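Local coordinates for protein putative isomerase (Sinorhizobium meliloti, PDB 2PPG) that is a putative isomerase of the enolase superfamily, with a mandelate racemase/muconate lactonizing enzyme-type N-terminal domain and an enolase C-terminal-like barrel domain, at residues E165-R168 with A169-A172; A176-A180 with K181-S185. One frame throughout, in Å; residues are numbered along the deposited sequence.

Contact 1 (E165-R168 with A169-A172); sequences EDTR and AKRA
T167 turns OG1 between its backbone N and carbonyl carbon (chi1 69°), which sets the hydroxyl to accept from the backbone N of K170. K170 N donates to T167 OG1 at 3.1 Å, with an angle of 153° at the hydrogen. This is an N-cap: T167 stands just before helix 168-180. T167 O takes the next amide, R171 N, at 2.9 Å, and R168 O takes A172 N. The K170 chain bends at chi3 and chi4 and runs back past the cap. Its NZ lies 3.4 Å from D166 OD2, a salt bridge, and 3.8 Å from E165 OE1, a long one. E165, D166 and K170 form a small salt-bridge network. E165 and K170 cross at about a right angle, and E165 OE1 rests 3.4 Å from K170 CD. R171 bends at chi3 to lay its guanidinium back over the start of the helix. One face looks on R168 N and T167 O. R171 NE is salt-bridged to E200 of helix 197-208, and R168 NE to D195, just before that helix. At the guanidinium edge, R171 NH1 donates to E165 O at 3.0 Å, with the oxygen 14° out of the guanidinium plane.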
ATOM      1  N   GLU A 165      41.848  17.081  13.929  1.00 57.77           N
ATOM      2  CA  GLU A 165      42.480  17.810  15.037  1.00 59.32           C
ATOM      3  C   GLU A 165      41.826  17.420  16.363  1.00 61.19           C
ATOM      4  O   GLU A 165      40.676  16.962  16.384  1.00 62.81           O
ATOM      5  CB  GLU A 165      42.439  19.329  14.827  1.00 59.40           C
ATOM      6  CG  GLU A 165      43.561  19.898  13.936  1.00 59.66           C
ATOM      7  CD  GLU A 165      44.885  20.143  14.679  1.00 61.85           C
ATOM      8  OE1 GLU A 165      45.030  19.704  15.850  1.00 61.24           O
ATOM      9  OE2 GLU A 165      45.784  20.784  14.082  1.00 59.27           O
ATOM     10  N   ASP A 166      42.560  17.609  17.460  1.00 61.11           N
ATOM     11  CA  ASP A 166      42.181  17.067  18.776  1.00 61.74           C
ATOM     12  C   ASP A 166      40.981  17.739  19.452  1.00 58.26           C
ATOM     13  O   ASP A 166      40.253  17.096  20.208  1.00 58.06           O
ATOM     14  CB  ASP A 166      43.371  17.108  19.744  1.00 66.23           C
ATOM     15  CG  ASP A 166      44.616  16.431  19.189  1.00 70.03           C
ATOM     16  OD1 ASP A 166      44.502  15.403  18.480  1.00 71.16           O
ATOM     17  OD2 ASP A 166      45.723  16.932  19.481  1.00 72.04           O
ATOM     18  N   THR A 167      40.789  19.030  19.211  1.00 52.70           N
ATOM     19  CA  THR A 167      39.699  19.748  19.867  1.00 49.68           C
ATOM     20  C   THR A 167      38.706  20.327  18.863  1.00 48.44           C
ATOM     21  O   THR A 167      39.035  20.558  17.689  1.00 45.69           O
ATOM     22  CB  THR A 167      40.209  20.892  20.801  1.00 49.82           C
ATOM     23  OG1 THR A 167      40.772  21.951  20.018  1.00 47.24           O
ATOM     24  CG2 THR A 167      41.268  20.386  21.787  1.00 51.52           C
ATOM     25  N   ARG A 168      37.492  20.560  19.348  1.00 46.39           N
ATOM     26  CA  ARG A 168      36.441  21.224  18.588  1.00 45.51           C
ATOM     27  C   ARG A 168      36.959  22.505  17.915  1.00 46.90           C
ATOM     28  O   ARG A 168      36.868  22.652  16.692  1.00 48.01           O
ATOM     29  CB  ARG A 168      35.273  21.544  19.518  1.00 42.47           C
ATOM     30  CG  ARG A 168      33.924  21.420  18.876  1.00 44.62           C
ATOM     31  CD  ARG A 168      32.895  20.933  19.861  1.00 44.18           C
ATOM     32  NE  ARG A 168      32.944  21.686  21.110  1.00 49.83           N
ATOM     33  CZ  ARG A 168      32.271  22.814  21.334  1.00 52.79           C
ATOM     34  NH1 ARG A 168      31.493  23.341  20.388  1.00 52.62           N
ATOM     35  NH2 ARG A 168      32.379  23.421  22.510  1.00 52.26           N
ATOM     36  N   ALA A 169      37.527  23.402  18.722  1.00 45.71           N
ATOM     37  CA  ALA A 169      38.070  24.680  18.263  1.00 45.94           C
ATOM     38  C   ALA A 169      39.233  24.536  17.268  1.00 48.88           C
ATOM     39  O   ALA A 169      39.353  25.319  16.319  1.00 49.03           O
ATOM     40  CB  ALA A 169      38.499  25.523  19.462  1.00 45.78           C
ATOM     41  N   LYS A 170      40.093  23.545  17.488  1.00 51.23           N
ATOM     42  CA  LYS A 170      41.170  23.270  16.547  1.00 51.45           C
ATOM     43  C   LYS A 170      40.624  22.780  15.196  1.00 50.84           C
ATOM     44  O   LYS A 170      41.178  23.116  14.137  1.00 49.64           O
ATOM     45  CB  LYS A 170      42.208  22.302  17.139  1.00 52.35           C
ATOM     46  CG  LYS A 170      43.294  23.011  17.975  1.00 56.57           C
ATOM     47  CD  LYS A 170      44.619  22.217  18.097  1.00 56.46           C
ATOM     48  CE  LYS A 170      44.877  21.653  19.512  1.00 56.98           C
ATOM     49  NZ  LYS A 170      44.698  20.171  19.615  1.00 57.33           N
ATOM     50  N   ARG A 171      39.530  22.019  15.226  1.00 45.34           N
ATOM     51  CA  ARG A 171      38.915  21.540  13.987  1.00 43.30           C
ATOM     52  C   ARG A 171      38.216  22.674  13.226  1.00 45.41           C
ATOM     53  O   ARG A 171      38.296  22.765  11.988  1.00 44.06           O
ATOM     54  CB  ARG A 171      37.945  20.395  14.269  1.00 42.16           C
ATOM     55  CG  ARG A 171      38.616  19.135  14.802  1.00 39.55           C
ATOM     56  CD  ARG A 171      37.655  17.972  14.823  1.00 37.40           C
ATOM     57  NE  ARG A 171      36.632  18.098  15.848  1.00 35.71           N
ATOM     58  CZ  ARG A 171      36.757  17.626  17.084  1.00 39.35           C
ATOM     59  NH1 ARG A 171      37.879  17.011  17.453  1.00 41.71           N
ATOM     60  NH2 ARG A 171      35.769  17.775  17.956  1.00 37.33           N
ATOM     61  N   ALA A 172      37.543  23.546  13.974  1.00 45.04           N
ATOM     62  CA  ALA A 172      36.892  24.721  13.399  1.00 42.99           C
ATOM     63  C   ALA A 172      37.924  25.580  12.710  1.00 42.77           C
ATOM     64  O   ALA A 172      37.687  26.094  11.616  1.00 41.47           O
ATOM     65  CB  ALA A 172      36.186  25.517  14.478  1.00 40.99           C
TER

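Contact 2 (A176-A180 with K181-S185)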
ATOM      1  N   ALA A 176      38.310  26.767   8.826  1.00 36.45           N
ATOM      2  CA  ALA A 176      38.526  28.176   8.480  1.00 36.22           C
ATOM      3  C   ALA A 176      39.714  28.400   7.534  1.00 36.35           C
ATOM      4  O   ALA A 176      39.677  29.295   6.684  1.00 35.58           O
ATOM      5  CB  ALA A 176      38.685  29.016   9.749  1.00 36.22           C
ATOM      6  N   ALA A 177      40.753  27.582   7.690  1.00 34.44           N
ATOM      7  CA  ALA A 177      41.925  27.642   6.825  1.00 35.99           C
ATOM      8  C   ALA A 177      41.567  27.266   5.392  1.00 38.23           C
ATOM      9  O   ALA A 177      41.902  27.986   4.447  1.00 39.62           O
ATOM     10  CB  ALA A 177      43.007  26.732   7.352  1.00 33.70           C
ATOM     11  N   TRP A 178      40.873  26.143   5.235  1.00 38.84           N
ATOM     12  CA  TRP A 178      40.431  25.695   3.920  1.00 37.12           C
ATOM     13  C   TRP A 178      39.364  26.608   3.348  1.00 37.34           C
ATOM     14  O   TRP A 178      39.203  26.694   2.132  1.00 38.67           O
ATOM     15  CB  TRP A 178      39.933  24.260   3.988  1.00 33.84           C
ATOM     16  CG  TRP A 178      41.056  23.311   4.044  1.00 31.73           C
ATOM     17  CD1 TRP A 178      41.515  22.648   5.139  1.00 33.79           C
ATOM     18  CD2 TRP A 178      41.907  22.934   2.958  1.00 28.43           C
ATOM     19  NE1 TRP A 178      42.596  21.867   4.801  1.00 30.88           N
ATOM     20  CE2 TRP A 178      42.853  22.027   3.466  1.00 29.21           C
ATOM     21  CE3 TRP A 178      41.962  23.282   1.608  1.00 29.41           C
ATOM     22  CZ2 TRP A 178      43.846  21.458   2.671  1.00 33.46           C
ATOM     23  CZ3 TRP A 178      42.942  22.710   0.813  1.00 32.66           C
ATOM     24  CH2 TRP A 178      43.871  21.807   1.346  1.00 34.11           C
ATOM     25  N   GLN A 179      38.648  27.307   4.222  1.00 37.04           N
ATOM     26  CA  GLN A 179      37.679  28.290   3.764  1.00 39.39           C
ATOM     27  C   GLN A 179      38.414  29.421   3.051  1.00 41.99           C
ATOM     28  O   GLN A 179      38.003  29.864   1.979  1.00 44.23           O
ATOM     29  CB  GLN A 179      36.839  28.828   4.933  1.00 38.70           C
ATOM     30  CG  GLN A 179      35.779  29.854   4.531  1.00 36.78           C
ATOM     31  CD  GLN A 179      34.944  30.338   5.712  1.00 39.73           C
ATOM     32  OE1 GLN A 179      35.463  30.572   6.800  1.00 40.56           O
ATOM     33  NE2 GLN A 179      33.645  30.492   5.495  1.00 41.46           N
ATOM     34  N   ALA A 180      39.513  29.872   3.649  1.00 41.32           N
ATOM     35  CA  ALA A 180      40.320  30.942   3.074  1.00 45.30           C
ATOM     36  C   ALA A 180      40.960  30.513   1.746  1.00 48.49           C
ATOM     37  O   ALA A 180      41.240  31.350   0.882  1.00 49.38           O
ATOM     38  CB  ALA A 180      41.387  31.394   4.067  1.00 44.78           C
ATOM     39  N   LYS A 181      41.178  29.209   1.587  1.00 45.61           N
ATOM     40  CA  LYS A 181      41.696  28.668   0.336  1.00 44.45           C
ATOM     41  C   LYS A 181      40.629  28.512  -0.763  1.00 43.33           C
ATOM     42  O   LYS A 181      40.932  28.034  -1.855  1.00 45.94           O
ATOM     43  CB  LYS A 181      42.421  27.346   0.578  1.00 44.06           C
ATOM     44  CG  LYS A 181      43.845  27.502   1.078  1.00 45.34           C
ATOM     45  CD  LYS A 181      44.290  26.255   1.824  1.00 47.46           C
ATOM     46  CE  LYS A 181      45.778  26.266   2.093  1.00 51.44           C
ATOM     47  NZ  LYS A 181      46.181  25.064   2.871  1.00 54.24           N
ATOM     48  N   GLY A 182      39.394  28.919  -0.480  1.00 41.03           N
ATOM     49  CA  GLY A 182      38.342  28.958  -1.500  1.00 38.64           C
ATOM     50  C   GLY A 182      37.276  27.871  -1.443  1.00 38.09           C
ATOM     51  O   GLY A 182      36.509  27.696  -2.396  1.00 38.36           O
ATOM     52  N   PHE A 183      37.217  27.136  -0.339  1.00 36.51           N
ATOM     53  CA  PHE A 183      36.208  26.097  -0.180  1.00 37.94           C
ATOM     54  C   PHE A 183      35.057  26.600   0.678  1.00 39.78           C
ATOM     55  O   PHE A 183      35.274  27.337   1.642  1.00 44.55           O
ATOM     56  CB  PHE A 183      36.830  24.847   0.431  1.00 38.66           C
ATOM     57  CG  PHE A 183      37.833  24.172  -0.461  1.00 40.73           C
ATOM     58  CD1 PHE A 183      37.500  23.014  -1.148  1.00 41.12           C
ATOM     59  CD2 PHE A 183      39.112  24.691  -0.613  1.00 41.30           C
ATOM     60  CE1 PHE A 183      38.423  22.380  -1.981  1.00 40.28           C
ATOM     61  CE2 PHE A 183      40.043  24.060  -1.438  1.00 44.10           C
ATOM     62  CZ  PHE A 183      39.692  22.901  -2.129  1.00 40.58           C
ATOM     63  N   SER A 184      33.830  26.214   0.334  1.00 36.79           N
ATOM     64  CA  SER A 184      32.663  26.666   1.099  1.00 35.71           C
ATOM     65  C   SER A 184      31.658  25.553   1.414  1.00 34.64           C
ATOM     66  O   SER A 184      30.479  25.818   1.656  1.00 32.03           O
ATOM     67  CB  SER A 184      31.976  27.805   0.362  1.00 37.06           C
ATOM     68  OG  SER A 184      31.877  27.479  -1.015  1.00 44.67           O
ATOM     69  N   SER A 185      32.134  24.309   1.403  1.00 33.90           N
ATOM     70  CA  SER A 185      31.315  23.153   1.771  1.00 32.15           C
ATOM     71  C   SER A 185      32.170  22.243   2.629  1.00 32.62           C
ATOM     72  O   SER A 185      33.365  22.077   2.365  1.00 33.07           O
ATOM     73  CB  SER A 185      30.822  22.402   0.538  1.00 30.80           C
ATOM     74  OG  SER A 185      29.854  23.144  -0.163  1.00 32.83           O
TER
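W178 meets two side chains of the following turn, K181 over a face and F183 at an edge. The contact with K181 is cation-pi and CH-pi. The K181 chain is extended beyond CG and crosses the indole obliquely. Its NZ stands 4.3 Å from the centroid of the W178 six-membered ring, 12° off the ring normal, and CD lies over the same ring. The contact with F183 is aromatic. The W178 edge points at the F183 face in an offset edge-to-face pair, with planes at 87°. W178 CE3 and F183 CE2 come within 3.7 Å. Backbone bonds close the helix. G182 has positive phi (105°), and the turn is a Schellman motif at the C-terminal end of helix 168-180. F183 N donates to W178 O at 3.2 Å, and G182 N to Q179 O at 3.0 Å, from well above the carbonyl plane. K181 N bonds A177 O at 3.2 Å and W178 O weakly. A CA-H...O contact adds Q179 CA to F183 O at 3.3 Å. Beyond the turn, F183 packs on A158 and I160 of strand 155-161, and its ring meets that of F345. Q179 NE2 donates to L208 O.

In the fold
Contacts 1 and 2 sit at the two ends of one helix, 168-180, with centres about 15 Å apart. Contact 1 caps its start, after strand 155-161. Contact 2 ends it, before strand 185-189. These two strands pair in parallel, so the helix is the crossover of a beta-alpha-beta unit in the barrel domain. Residues 173-175 separate the two contacts in sequence, and nothing but this run of helix joins them. Both reach helix 197-208: contact 1 through R168, R171 and A172, contact 2 through A176 and Q179. Their centres lie about 25 and 21 Å from the chain centre, on the same side of it. No other subunit of the assembly touches either one.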